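Local coordinates for putative exported protein (Bordetella pertussis Tohama I, PDB 2PFY) that binds pyroglutamic acid as an extracytoplasmic solute receptor of the DctP family, probably delivering it to a tripartite ATP-independent periplasmic transporter, at residues A[74-86]-A[273-287]. Numbering follows the deposited sequence.
Sequences DPLFEIDSVPFLA and LQAIGATMVSDWSKK
The Trp284 indole is held at its edge by Pro75 O and over one face by Ile79. In the ring plane, NE1 donates to Pro75 O at 2.8 Å (N-H...O 160°), arriving above the carbonyl plane and holding the indole edge to the 3-10 turn; Glu78 N, the turn's own donor, reaches the same oxygen from the opposite face. Ile79 CD1 stands 3.5 Å from the centroid of the six-membered ring, 9° off its normal, a CH-pi contact. With CG anti to the backbone N (chi1 -180°), the indole extends from the helix to meet both. The extended Lys287 chain passes Pro75 CB and ends in a salt bridge, NZ to Glu78 OE2 2.8 Å, on the syn side but tilted out of the carboxylate plane. In this periplasmic binding protein fold, the contact lays helix 267-287 against the loop between strand 62-66 and helix 89-108; the side chain of Ser81 on that loop is about 8 Å from the bound pyroglutamic acid. Val82 CG1 packs on Val281 CB, and Pro83 CD on selenium of selenomethionine Met280. At Gly277 the backbones close in, CA making a C-H...O contact with Pro83 O at 3.4 Å. Leu273 CB meets the Phe84 ring edge at CE2; Gln274 CG lies over one face.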
ATOM      1  N   ASP A  74      14.656   4.564   1.205  1.00 40.64           N
ATOM      2  CA  ASP A  74      15.174   4.052  -0.053  1.00 39.36           C
ATOM      3  C   ASP A  74      14.134   4.266  -1.142  1.00 38.55           C
ATOM      4  O   ASP A  74      13.074   3.649  -1.102  1.00 38.18           O
ATOM      5  CB  ASP A  74      15.560   2.569   0.085  1.00 39.21           C
ATOM      6  CG  ASP A  74      16.142   1.980  -1.195  1.00 40.23           C
ATOM      7  OD1 ASP A  74      15.918   2.551  -2.279  1.00 39.95           O
ATOM      8  OD2 ASP A  74      16.828   0.934  -1.127  1.00 40.62           O
ATOM      9  N   PRO A  75      14.456   5.119  -2.145  1.00 37.98           N
ATOM     10  CA  PRO A  75      13.493   5.594  -3.146  1.00 36.46           C
ATOM     11  C   PRO A  75      12.849   4.513  -4.000  1.00 35.04           C
ATOM     12  O   PRO A  75      11.745   4.709  -4.485  1.00 34.22           O
ATOM     13  CB  PRO A  75      14.340   6.512  -4.053  1.00 37.06           C
ATOM     14  CG  PRO A  75      15.537   6.871  -3.245  1.00 38.25           C
ATOM     15  CD  PRO A  75      15.806   5.687  -2.374  1.00 37.76           C
ATOM     16  N   LEU A  76      13.532   3.397  -4.205  1.00 33.42           N
ATOM     17  CA  LEU A  76      12.972   2.329  -5.020  1.00 32.85           C
ATOM     18  C   LEU A  76      11.650   1.807  -4.415  1.00 31.34           C
ATOM     19  O   LEU A  76      10.856   1.174  -5.124  1.00 30.07           O
ATOM     20  CB  LEU A  76      13.959   1.161  -5.171  1.00 32.41           C
ATOM     21  CG  LEU A  76      15.352   1.488  -5.756  1.00 34.75           C
ATOM     22  CD1 LEU A  76      16.277   0.235  -5.809  1.00 32.99           C
ATOM     23  CD2 LEU A  76      15.238   2.144  -7.130  1.00 31.49           C
ATOM     24  N   PHE A  77      11.452   2.054  -3.118  1.00 30.52           N
ATOM     25  CA  PHE A  77      10.267   1.513  -2.397  1.00 29.93           C
ATOM     26  C   PHE A  77       8.998   2.381  -2.594  1.00 30.04           C
ATOM     27  O   PHE A  77       7.892   2.013  -2.155  1.00 29.31           O
ATOM     28  CB  PHE A  77      10.585   1.304  -0.906  1.00 29.85           C
ATOM     29  CG  PHE A  77      11.487   0.101  -0.628  1.00 29.88           C
ATOM     30  CD1 PHE A  77      10.943  -1.110  -0.253  1.00 28.42           C
ATOM     31  CD2 PHE A  77      12.884   0.194  -0.756  1.00 30.89           C
ATOM     32  CE1 PHE A  77      11.752  -2.233  -0.001  1.00 28.86           C
ATOM     33  CE2 PHE A  77      13.704  -0.929  -0.515  1.00 29.43           C
ATOM     34  CZ  PHE A  77      13.136  -2.138  -0.128  1.00 29.99           C
ATOM     35  N   GLU A  78       9.143   3.524  -3.263  1.00 29.79           N
ATOM     36  CA  GLU A  78       7.967   4.377  -3.531  1.00 30.31           C
ATOM     37  C   GLU A  78       7.688   4.668  -5.010  1.00 29.41           C
ATOM     38  O   GLU A  78       6.896   5.574  -5.337  1.00 28.81           O
ATOM     39  CB  GLU A  78       8.038   5.684  -2.721  1.00 30.00           C
ATOM     40  CG  GLU A  78       9.175   6.594  -3.176  1.00 32.26           C
ATOM     41  CD  GLU A  78       9.330   7.850  -2.344  1.00 32.17           C
ATOM     42  OE1 GLU A  78       8.986   7.856  -1.135  1.00 33.95           O
ATOM     43  OE2 GLU A  78       9.830   8.839  -2.915  1.00 35.58           O
ATOM     44  N   ILE A  79       8.304   3.913  -5.913  1.00 28.26           N
ATOM     45  CA  ILE A  79       7.978   4.081  -7.329  1.00 28.24           C
ATOM     46  C   ILE A  79       6.500   3.766  -7.631  1.00 27.18           C
ATOM     47  O   ILE A  79       5.942   4.281  -8.593  1.00 27.56           O
ATOM     48  CB  ILE A  79       8.965   3.290  -8.300  1.00 28.14           C
ATOM     49  CG1 ILE A  79       8.836   3.742  -9.756  1.00 29.96           C
ATOM     50  CG2 ILE A  79       8.755   1.779  -8.248  1.00 27.35           C
ATOM     51  CD1 ILE A  79       9.132   5.212 -10.026  1.00 32.30           C
ATOM     52  N   ASP A  80       5.877   2.938  -6.799  1.00 26.23           N
ATOM     53  CA  ASP A  80       4.476   2.568  -6.958  1.00 25.45           C
ATOM     54  C   ASP A  80       3.508   3.697  -6.585  1.00 26.02           C
ATOM     55  O   ASP A  80       2.274   3.553  -6.736  1.00 25.96           O
ATOM     56  CB  ASP A  80       4.158   1.270  -6.161  1.00 25.69           C
ATOM     57  CG  ASP A  80       4.189   1.474  -4.641  1.00 24.41           C
ATOM     58  OD1 ASP A  80       4.370   2.616  -4.173  1.00 24.53           O
ATOM     59  OD2 ASP A  80       4.044   0.483  -3.897  1.00 26.00           O
ATOM     60  N   SER A  81       4.054   4.815  -6.105  1.00 25.79           N
ATOM     61  CA  SER A  81       3.239   5.951  -5.688  1.00 26.09           C
ATOM     62  C   SER A  81       3.411   7.209  -6.560  1.00 26.46           C
ATOM     63  O   SER A  81       2.899   8.271  -6.212  1.00 26.80           O
ATOM     64  CB  SER A  81       3.474   6.276  -4.208  1.00 25.70           C
ATOM     65  OG  SER A  81       3.157   5.151  -3.387  1.00 27.83           O
ATOM     66  N   VAL A  82       4.144   7.096  -7.667  1.00 26.72           N
ATOM     67  CA  VAL A  82       4.277   8.219  -8.610  1.00 27.21           C
ATOM     68  C   VAL A  82       2.977   8.374  -9.419  1.00 26.79           C
ATOM     69  O   VAL A  82       2.596   7.443 -10.124  1.00 27.57           O
ATOM     70  CB  VAL A  82       5.457   8.023  -9.599  1.00 27.35           C
ATOM     71  CG1 VAL A  82       5.435   9.146 -10.698  1.00 29.58           C
ATOM     72  CG2 VAL A  82       6.813   7.946  -8.859  1.00 27.55           C
ATOM     73  N   PRO A  83       2.279   9.520  -9.286  1.00 26.92           N
ATOM     74  CA  PRO A  83       0.992   9.654  -9.978  1.00 27.65           C
ATOM     75  C   PRO A  83       1.058   9.427 -11.477  1.00 29.25           C
ATOM     76  O   PRO A  83       1.970   9.929 -12.164  1.00 29.47           O
ATOM     77  CB  PRO A  83       0.521  11.069  -9.611  1.00 27.16           C
ATOM     78  CG  PRO A  83       1.197  11.348  -8.257  1.00 26.82           C
ATOM     79  CD  PRO A  83       2.572  10.689  -8.428  1.00 26.91           C
ATOM     80  N   PHE A  84       0.134   8.605 -11.956  1.00 29.48           N
ATOM     81  CA  PHE A  84      -0.074   8.329 -13.371  1.00 31.40           C
ATOM     82  C   PHE A  84       1.066   7.624 -14.130  1.00 32.11           C
ATOM     83  O   PHE A  84       0.996   7.444 -15.357  1.00 32.93           O
ATOM     84  CB  PHE A  84      -0.609   9.581 -14.071  1.00 31.94           C
ATOM     85  CG  PHE A  84      -1.892  10.028 -13.496  1.00 32.26           C
ATOM     86  CD1 PHE A  84      -3.046   9.305 -13.730  1.00 32.91           C
ATOM     87  CD2 PHE A  84      -1.935  11.089 -12.605  1.00 34.44           C
ATOM     88  CE1 PHE A  84      -4.254   9.680 -13.150  1.00 33.16           C
ATOM     89  CE2 PHE A  84      -3.144  11.476 -12.013  1.00 35.64           C
ATOM     90  CZ  PHE A  84      -4.303  10.781 -12.294  1.00 34.09           C
ATOM     91  N   LEU A  85       2.098   7.199 -13.408  1.00 31.54           N
ATOM     92  CA  LEU A  85       3.122   6.358 -14.012  1.00 30.84           C
ATOM     93  C   LEU A  85       2.583   4.966 -14.362  1.00 30.56           C
ATOM     94  O   LEU A  85       2.887   4.398 -15.421  1.00 29.94           O
ATOM     95  CB  LEU A  85       4.332   6.267 -13.075  1.00 30.87           C
ATOM     96  CG  LEU A  85       5.482   5.328 -13.494  1.00 31.98           C
ATOM     97  CD1 LEU A  85       6.246   5.822 -14.725  1.00 31.64           C
ATOM     98  CD2 LEU A  85       6.436   5.124 -12.353  1.00 30.60           C
ATOM     99  N   ALA A  86       1.776   4.395 -13.469  1.00 30.07           N
ATOM    100  CA  ALA A  86       1.234   3.053 -13.686  1.00 30.01           C
ATOM    101  C   ALA A  86      -0.151   2.955 -13.026  1.00 30.87           C
ATOM    102  O   ALA A  86      -0.289   2.433 -11.920  1.00 31.60           O
ATOM    103  CB  ALA A  86       2.176   2.005 -13.119  1.00 29.64           C
ATOM    104  N   LEU A 273      -2.916  16.705 -11.957  1.00 31.87           N
ATOM    105  CA  LEU A 273      -2.285  15.535 -11.317  1.00 31.49           C
ATOM    106  C   LEU A 273      -1.267  14.869 -12.238  1.00 31.61           C
ATOM    107  O   LEU A 273      -0.239  14.381 -11.768  1.00 31.04           O
ATOM    108  CB  LEU A 273      -3.341  14.526 -10.860  1.00 31.68           C
ATOM    109  CG  LEU A 273      -4.267  14.956  -9.708  1.00 31.52           C
ATOM    110  CD1 LEU A 273      -5.324  13.853  -9.387  1.00 32.56           C
ATOM    111  CD2 LEU A 273      -3.478  15.312  -8.456  1.00 33.95           C
ATOM    112  N   GLN A 274      -1.563  14.846 -13.540  1.00 32.50           N
ATOM    113  CA  GLN A 274      -0.614  14.376 -14.559  1.00 34.73           C
ATOM    114  C   GLN A 274       0.667  15.224 -14.556  1.00 34.20           C
ATOM    115  O   GLN A 274       1.774  14.689 -14.647  1.00 34.20           O
ATOM    116  CB  GLN A 274      -1.258  14.344 -15.958  1.00 34.87           C
ATOM    117  CG  GLN A 274      -2.250  13.152 -16.156  1.00 38.66           C
ATOM    118  CD  GLN A 274      -3.261  13.332 -17.305  1.00 38.21           C
ATOM    119  OE1 GLN A 274      -3.179  14.283 -18.092  1.00 45.52           O
ATOM    120  NE2 GLN A 274      -4.223  12.409 -17.395  1.00 39.59           N
ATOM    121  N   ALA A 275       0.510  16.538 -14.443  1.00 34.59           N
ATOM    122  CA  ALA A 275       1.671  17.441 -14.335  1.00 34.92           C
ATOM    123  C   ALA A 275       2.438  17.191 -13.028  1.00 35.02           C
ATOM    124  O   ALA A 275       3.682  17.165 -13.040  1.00 34.34           O
ATOM    125  CB  ALA A 275       1.261  18.915 -14.472  1.00 35.20           C
ATOM    126  N   ILE A 276       1.699  16.965 -11.926  1.00 34.21           N
ATOM    127  CA  ILE A 276       2.320  16.584 -10.654  1.00 33.76           C
ATOM    128  C   ILE A 276       3.120  15.272 -10.769  1.00 33.41           C
ATOM    129  O   ILE A 276       4.199  15.162 -10.190  1.00 32.66           O
ATOM    130  CB  ILE A 276       1.306  16.561  -9.474  1.00 34.17           C
ATOM    131  CG1 ILE A 276       0.961  17.998  -9.056  1.00 34.62           C
ATOM    132  CG2 ILE A 276       1.852  15.774  -8.265  1.00 33.61           C
ATOM    133  CD1 ILE A 276      -0.123  18.086  -8.048  1.00 35.78           C
ATOM    134  N   GLY A 277       2.578  14.304 -11.524  1.00 33.10           N
ATOM    135  CA  GLY A 277       3.224  13.034 -11.811  1.00 33.55           C
ATOM    136  C   GLY A 277       4.516  13.170 -12.597  1.00 34.77           C
ATOM    137  O   GLY A 277       5.509  12.489 -12.295  1.00 34.22           O
ATOM    138  N   ALA A 278       4.499  14.045 -13.608  1.00 35.23           N
ATOM    139  CA  ALA A 278       5.707  14.384 -14.383  1.00 35.63           C
ATOM    140  C   ALA A 278       6.824  14.946 -13.491  1.00 35.71           C
ATOM    141  O   ALA A 278       7.971  14.501 -13.575  1.00 35.96           O
ATOM    142  CB  ALA A 278       5.369  15.371 -15.532  1.00 35.38           C
ATOM    143  N   THR A 279       6.486  15.901 -12.630  1.00 35.63           N
ATOM    144  CA  THR A 279       7.446  16.444 -11.667  1.00 36.92           C
ATOM    145  C   THR A 279       8.008  15.347 -10.753  1.00 37.66           C
ATOM    146  O   THR A 279       9.226  15.223 -10.576  1.00 37.16           O
ATOM    147  CB  THR A 279       6.773  17.515 -10.793  1.00 36.67           C
ATOM    148  OG1 THR A 279       6.223  18.526 -11.633  1.00 38.09           O
ATOM    149  CG2 THR A 279       7.732  18.140  -9.821  1.00 37.69           C
HETATM  150  N   MSE A 280       7.113  14.539 -10.181  1.00 38.09           N
HETATM  151  CA  MSE A 280       7.542  13.554  -9.201  1.00 39.99           C
HETATM  152  C   MSE A 280       8.435  12.452  -9.774  1.00 39.01           C
HETATM  153  O   MSE A 280       9.367  12.025  -9.090  1.00 39.43           O
HETATM  154  CB  MSE A 280       6.349  12.984  -8.419  1.00 39.33           C
HETATM  155  CG  MSE A 280       5.700  14.013  -7.506  1.00 39.87           C
HETATM  156 SE   MSE A 280       4.254  13.234  -6.416  1.00 46.90          SE
HETATM  157  CE  MSE A 280       5.367  11.878  -5.408  1.00 41.10           C
ATOM    158  N   VAL A 281       8.174  12.000 -11.002  1.00 38.89           N
ATOM    159  CA  VAL A 281       9.002  10.949 -11.604  1.00 39.52           C
ATOM    160  C   VAL A 281      10.401  11.501 -11.957  1.00 40.87           C
ATOM    161  O   VAL A 281      11.398  10.762 -11.951  1.00 40.75           O
ATOM    162  CB  VAL A 281       8.321  10.257 -12.812  1.00 39.16           C
ATOM    163  CG1 VAL A 281       8.306  11.141 -14.060  1.00 39.33           C
ATOM    164  CG2 VAL A 281       8.974   8.916 -13.122  1.00 38.95           C
ATOM    165  N   SER A 282      10.447  12.800 -12.250  1.00 41.94           N
ATOM    166  CA  SER A 282      11.699  13.514 -12.478  1.00 43.11           C
ATOM    167  C   SER A 282      12.459  13.635 -11.147  1.00 43.84           C
ATOM    168  O   SER A 282      13.624  13.222 -11.059  1.00 44.78           O
ATOM    169  CB  SER A 282      11.429  14.874 -13.166  1.00 42.87           C
ATOM    170  OG  SER A 282      12.460  15.827 -12.936  1.00 44.06           O
ATOM    171  N   ASP A 283      11.793  14.176 -10.124  1.00 44.13           N
ATOM    172  CA  ASP A 283      12.315  14.251  -8.755  1.00 44.05           C
ATOM    173  C   ASP A 283      12.820  12.889  -8.289  1.00 43.95           C
ATOM    174  O   ASP A 283      13.873  12.796  -7.639  1.00 43.93           O
ATOM    175  CB  ASP A 283      11.204  14.682  -7.784  1.00 44.77           C
ATOM    176  CG  ASP A 283      10.950  16.183  -7.783  1.00 46.32           C
ATOM    177  OD1 ASP A 283      11.782  16.914  -8.338  1.00 44.92           O
ATOM    178  OD2 ASP A 283       9.920  16.627  -7.208  1.00 46.61           O
ATOM    179  N   TRP A 284      12.054  11.839  -8.619  1.00 42.97           N
ATOM    180  CA  TRP A 284      12.363  10.476  -8.199  1.00 41.96           C
ATOM    181  C   TRP A 284      13.622   9.965  -8.900  1.00 42.47           C
ATOM    182  O   TRP A 284      14.508   9.409  -8.250  1.00 42.39           O
ATOM    183  CB  TRP A 284      11.187   9.531  -8.477  1.00 40.43           C
ATOM    184  CG  TRP A 284      11.442   8.094  -8.054  1.00 38.63           C
ATOM    185  CD1 TRP A 284      11.155   7.536  -6.832  1.00 36.98           C
ATOM    186  CD2 TRP A 284      12.005   7.040  -8.851  1.00 37.21           C
ATOM    187  NE1 TRP A 284      11.507   6.208  -6.821  1.00 36.93           N
ATOM    188  CE2 TRP A 284      12.027   5.870  -8.042  1.00 36.25           C
ATOM    189  CE3 TRP A 284      12.481   6.962 -10.170  1.00 35.29           C
ATOM    190  CZ2 TRP A 284      12.515   4.647  -8.503  1.00 36.34           C
ATOM    191  CZ3 TRP A 284      12.966   5.737 -10.634  1.00 37.76           C
ATOM    192  CH2 TRP A 284      12.981   4.594  -9.797  1.00 37.32           C
ATOM    193  N   SER A 285      13.672  10.142 -10.220  1.00 43.58           N
ATOM    194  CA  SER A 285      14.817   9.734 -11.050  1.00 44.14           C
ATOM    195  C   SER A 285      16.138  10.337 -10.593  1.00 44.73           C
ATOM    196  O   SER A 285      17.175   9.672 -10.645  1.00 44.68           O
ATOM    197  CB  SER A 285      14.573  10.109 -12.510  1.00 44.29           C
ATOM    198  OG  SER A 285      13.767   9.143 -13.160  1.00 44.78           O
ATOM    199  N   LYS A 286      16.094  11.594 -10.149  1.00 45.92           N
ATOM    200  CA  LYS A 286      17.275  12.276  -9.627  1.00 47.16           C
ATOM    201  C   LYS A 286      17.834  11.579  -8.376  1.00 48.05           C
ATOM    202  O   LYS A 286      19.047  11.354  -8.282  1.00 48.24           O
ATOM    203  CB  LYS A 286      16.983  13.762  -9.343  1.00 47.35           C
ATOM    204  CG  LYS A 286      16.735  14.617 -10.601  1.00 48.02           C
ATOM    205  CD  LYS A 286      16.315  16.062 -10.251  1.00 47.72           C
ATOM    206  CE  LYS A 286      15.984  16.874 -11.509  1.00 49.55           C
ATOM    207  NZ  LYS A 286      15.394  18.232 -11.209  1.00 50.15           N
ATOM    208  N   LYS A 287      16.953  11.215  -7.433  1.00 48.23           N
ATOM    209  CA  LYS A 287      17.388  10.656  -6.146  1.00 48.35           C
ATOM    210  C   LYS A 287      17.550   9.128  -6.175  1.00 48.76           C
ATOM    211  O   LYS A 287      18.176   8.536  -5.303  1.00 48.30           O
ATOM    212  CB  LYS A 287      16.485  11.127  -4.988  1.00 48.46           C
ATOM    213  CG  LYS A 287      15.015  10.654  -5.078  1.00 48.60           C
ATOM    214  CD  LYS A 287      14.227  10.916  -3.798  1.00 47.82           C
ATOM    215  CE  LYS A 287      12.873  10.181  -3.864  1.00 47.58           C
ATOM    216  NZ  LYS A 287      11.952  10.619  -2.786  1.00 45.17           N
TER